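Local coordinates for protein putative Nitroreductase (PDB 3EO7) that binds flavin mononucleotide and is probably an oxidoreductase of the nitroreductase family, at residues S443-Q447 against Y448-V452. Sequence-based numbering, arbitrary orientation. Where two conformers were deposited one is given.
Sequences SAIAQ and YGDRV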
ATOM      1  N   SER A 443       4.112   2.495 -20.766  0.50 17.20           N
ATOM      2  CA  SER A 443       3.674   1.136 -20.974  0.50 17.01           C
ATOM      3  C   SER A 443       2.502   0.785 -20.057  0.50 16.48           C
ATOM      4  O   SER A 443       1.519   0.184 -20.497  0.50 16.47           O
ATOM      5  CB  SER A 443       4.823   0.156 -20.743  0.50 18.93           C
ATOM      6  OG  SER A 443       4.334  -1.146 -20.960  0.50 16.02           O
ATOM      7  N   ALA A 444       2.594   1.186 -18.786  1.00 17.09           N
ATOM      8  CA  ALA A 444       1.527   0.932 -17.822  1.00 16.76           C
ATOM      9  C   ALA A 444       0.210   1.585 -18.270  1.00 16.93           C
ATOM     10  O   ALA A 444      -0.873   1.001 -18.154  1.00 15.34           O
ATOM     11  CB  ALA A 444       1.960   1.486 -16.421  1.00 15.07           C
ATOM     12  N   ILE A 445       0.303   2.827 -18.735  1.00 14.04           N
ATOM     13  CA  ILE A 445      -0.881   3.594 -19.199  1.00 16.21           C
ATOM     14  C   ILE A 445      -1.479   2.928 -20.431  1.00 17.53           C
ATOM     15  O   ILE A 445      -2.704   2.844 -20.577  1.00 16.11           O
ATOM     16  CB  ILE A 445      -0.526   5.072 -19.462  1.00 16.46           C
ATOM     17  CG1 ILE A 445      -0.193   5.758 -18.130  1.00 18.54           C
ATOM     18  CG2 ILE A 445      -1.693   5.793 -20.166  1.00 16.30           C
ATOM     19  CD1 ILE A 445       0.578   7.067 -18.299  1.00 14.68           C
ATOM     20  N   ALA A 446      -0.608   2.373 -21.270  1.00 17.91           N
ATOM     21  CA  ALA A 446      -1.062   1.685 -22.482  1.00 19.42           C
ATOM     22  C   ALA A 446      -1.961   0.512 -22.131  1.00 18.71           C
ATOM     23  O   ALA A 446      -2.889   0.180 -22.883  1.00 18.42           O
ATOM     24  CB  ALA A 446       0.143   1.214 -23.352  1.00 18.51           C
ATOM     25  N   GLN A 447      -1.727  -0.080 -20.972  1.00 16.95           N
ATOM     26  CA  GLN A 447      -2.517  -1.205 -20.531  1.00 18.70           C
ATOM     27  C   GLN A 447      -3.756  -0.867 -19.702  1.00 18.32           C
ATOM     28  O   GLN A 447      -4.805  -1.462 -19.911  1.00 19.58           O
ATOM     29  CB  GLN A 447      -1.629  -2.172 -19.763  1.00 19.62           C
ATOM     30  CG  GLN A 447      -0.539  -2.768 -20.653  1.00 28.34           C
ATOM     31  CD  GLN A 447       0.475  -3.489 -19.829  1.00 38.35           C
ATOM     32  OE1 GLN A 447       0.151  -4.481 -19.153  1.00 37.74           O
ATOM     33  NE2 GLN A 447       1.720  -2.977 -19.836  1.00 39.71           N
ATOM     34  N   TYR A 448      -3.661   0.098 -18.785  1.00 16.93           N
ATOM     35  CA  TYR A 448      -4.767   0.379 -17.867  1.00 16.46           C
ATOM     36  C   TYR A 448      -5.248   1.831 -17.860  1.00 15.76           C
ATOM     37  O   TYR A 448      -6.049   2.225 -17.011  1.00 16.93           O
ATOM     38  CB  TYR A 448      -4.386   0.009 -16.459  1.00 19.86           C
ATOM     39  CG  TYR A 448      -4.301  -1.479 -16.225  1.00 18.29           C
ATOM     40  CD1 TYR A 448      -5.439  -2.240 -16.008  1.00 22.11           C
ATOM     41  CD2 TYR A 448      -3.064  -2.107 -16.241  1.00 26.02           C
ATOM     42  CE1 TYR A 448      -5.346  -3.629 -15.784  1.00 23.38           C
ATOM     43  CE2 TYR A 448      -2.955  -3.481 -16.015  1.00 25.64           C
ATOM     44  CZ  TYR A 448      -4.086  -4.225 -15.782  1.00 27.21           C
ATOM     45  OH  TYR A 448      -3.923  -5.579 -15.566  1.00 29.03           O
ATOM     46  N   GLY A 449      -4.760   2.619 -18.804  1.00 16.17           N
ATOM     47  CA  GLY A 449      -5.110   4.018 -18.856  1.00 15.92           C
ATOM     48  C   GLY A 449      -4.486   4.802 -17.711  1.00 15.21           C
ATOM     49  O   GLY A 449      -3.629   4.294 -16.961  1.00 15.81           O
ATOM     50  N   ASP A 450      -4.904   6.054 -17.557  1.00 15.24           N
ATOM     51  CA  ASP A 450      -4.317   6.910 -16.535  1.00 14.67           C
ATOM     52  C   ASP A 450      -4.538   6.423 -15.119  1.00 14.67           C
ATOM     53  O   ASP A 450      -3.744   6.711 -14.250  1.00 15.15           O
ATOM     54  CB  ASP A 450      -4.783   8.348 -16.698  1.00 15.38           C
ATOM     55  CG  ASP A 450      -4.282   8.946 -17.987  1.00 18.93           C
ATOM     56  OD1 ASP A 450      -3.047   9.127 -18.089  1.00 18.57           O
ATOM     57  OD2 ASP A 450      -5.133   9.221 -18.864  1.00 22.45           O
ATOM     58  N   ARG A 451      -5.631   5.696 -14.908  1.00 13.97           N
ATOM     59  CA  ARG A 451      -5.933   5.096 -13.591  1.00 15.44           C
ATOM     60  C   ARG A 451      -4.841   4.141 -13.120  1.00 16.02           C
ATOM     61  O   ARG A 451      -4.748   3.843 -11.942  1.00 14.72           O
ATOM     62  CB  ARG A 451      -7.284   4.394 -13.659  1.00 14.36           C
ATOM     63  CG  ARG A 451      -7.805   3.770 -12.346  1.00 15.27           C
ATOM     64  CD  ARG A 451      -9.029   2.939 -12.684  1.00 15.81           C
ATOM     65  NE  ARG A 451      -9.819   2.400 -11.547  1.00 13.96           N
ATOM     66  CZ  ARG A 451     -10.864   3.048 -11.002  1.00 17.30           C
ATOM     67  NH1 ARG A 451     -11.203   4.269 -11.418  1.00 17.25           N
ATOM     68  NH2 ARG A 451     -11.571   2.473 -10.050  1.00 16.49           N
ATOM     69  N   VAL A 452      -3.994   3.658 -14.033  1.00 16.46           N
ATOM     70  CA  VAL A 452      -2.900   2.767 -13.645  1.00 15.82           C
ATOM     71  C   VAL A 452      -2.010   3.432 -12.591  1.00 15.96           C
ATOM     72  O   VAL A 452      -1.402   2.743 -11.768  1.00 16.03           O
ATOM     73  CB  VAL A 452      -2.013   2.319 -14.847  1.00 13.96           C
ATOM     74  CG1 VAL A 452      -1.042   3.451 -15.300  1.00 14.38           C
ATOM     75  CG2 VAL A 452      -1.246   0.983 -14.477  1.00 15.44           C
TER
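Val452 folds back onto Ala444 and Ile445 where helix 441-448 ends and a type I beta turn, Gly449 to Val452, leads into helix 452-473: a tight connection between two consecutive helices within a nitroreductase-family region. The evidence for close apolar packing is that the Val452 CG1 methyl touches both the CG1 methylene of Ile445 and the CB methyl of Ala444. Val452 CG1 lies 3.7 Å from Ile445 CG1 and 3.8 Å from Ala444 CB, and the side chains of Ile445 and Val452 cross at about a right angle. Val452 CG1 stands between its own backbone N and carbonyl carbon (chi1 76°), while CG2 faces the Ala444 carbonyl oxygen. The other branch of Ile445, CG2, lies 3.8 Å from Gly449 C, packing against the backbone of the turn.

Two main-chain hydrogen bonds finish the helix. Tyr448 N donates to Ala444 O over 3.0 Å, whereas Gly449 N reaches Ile445 O at 2.7 Å with a more bent N-H...O angle of 138°. Gly449 is the first residue to leave helical geometry, and its positive phi is one that glycine accepts readily. The turn itself is closed by Val452 N bonding to Gly449 O.

Further out, polar side chains tie the connection to other parts of the chain. Asp450 OD1 is hydrogen-bonded to Ser8 OG and to Ala10 N at the start of helix 9-16, and OD2 accepts from Glu259 N in a different part of the chain. Arg451 points away to a salt bridge with Asp215, and Tyr448 OH is hydrogen-bonded to Asp376. Back on the helix, the extended Gln447 chain returns its amide to the preceding turn: NE2 donates to Ser443 O at 3.2 Å, approaching from above the carbonyl plane, 68° out of it.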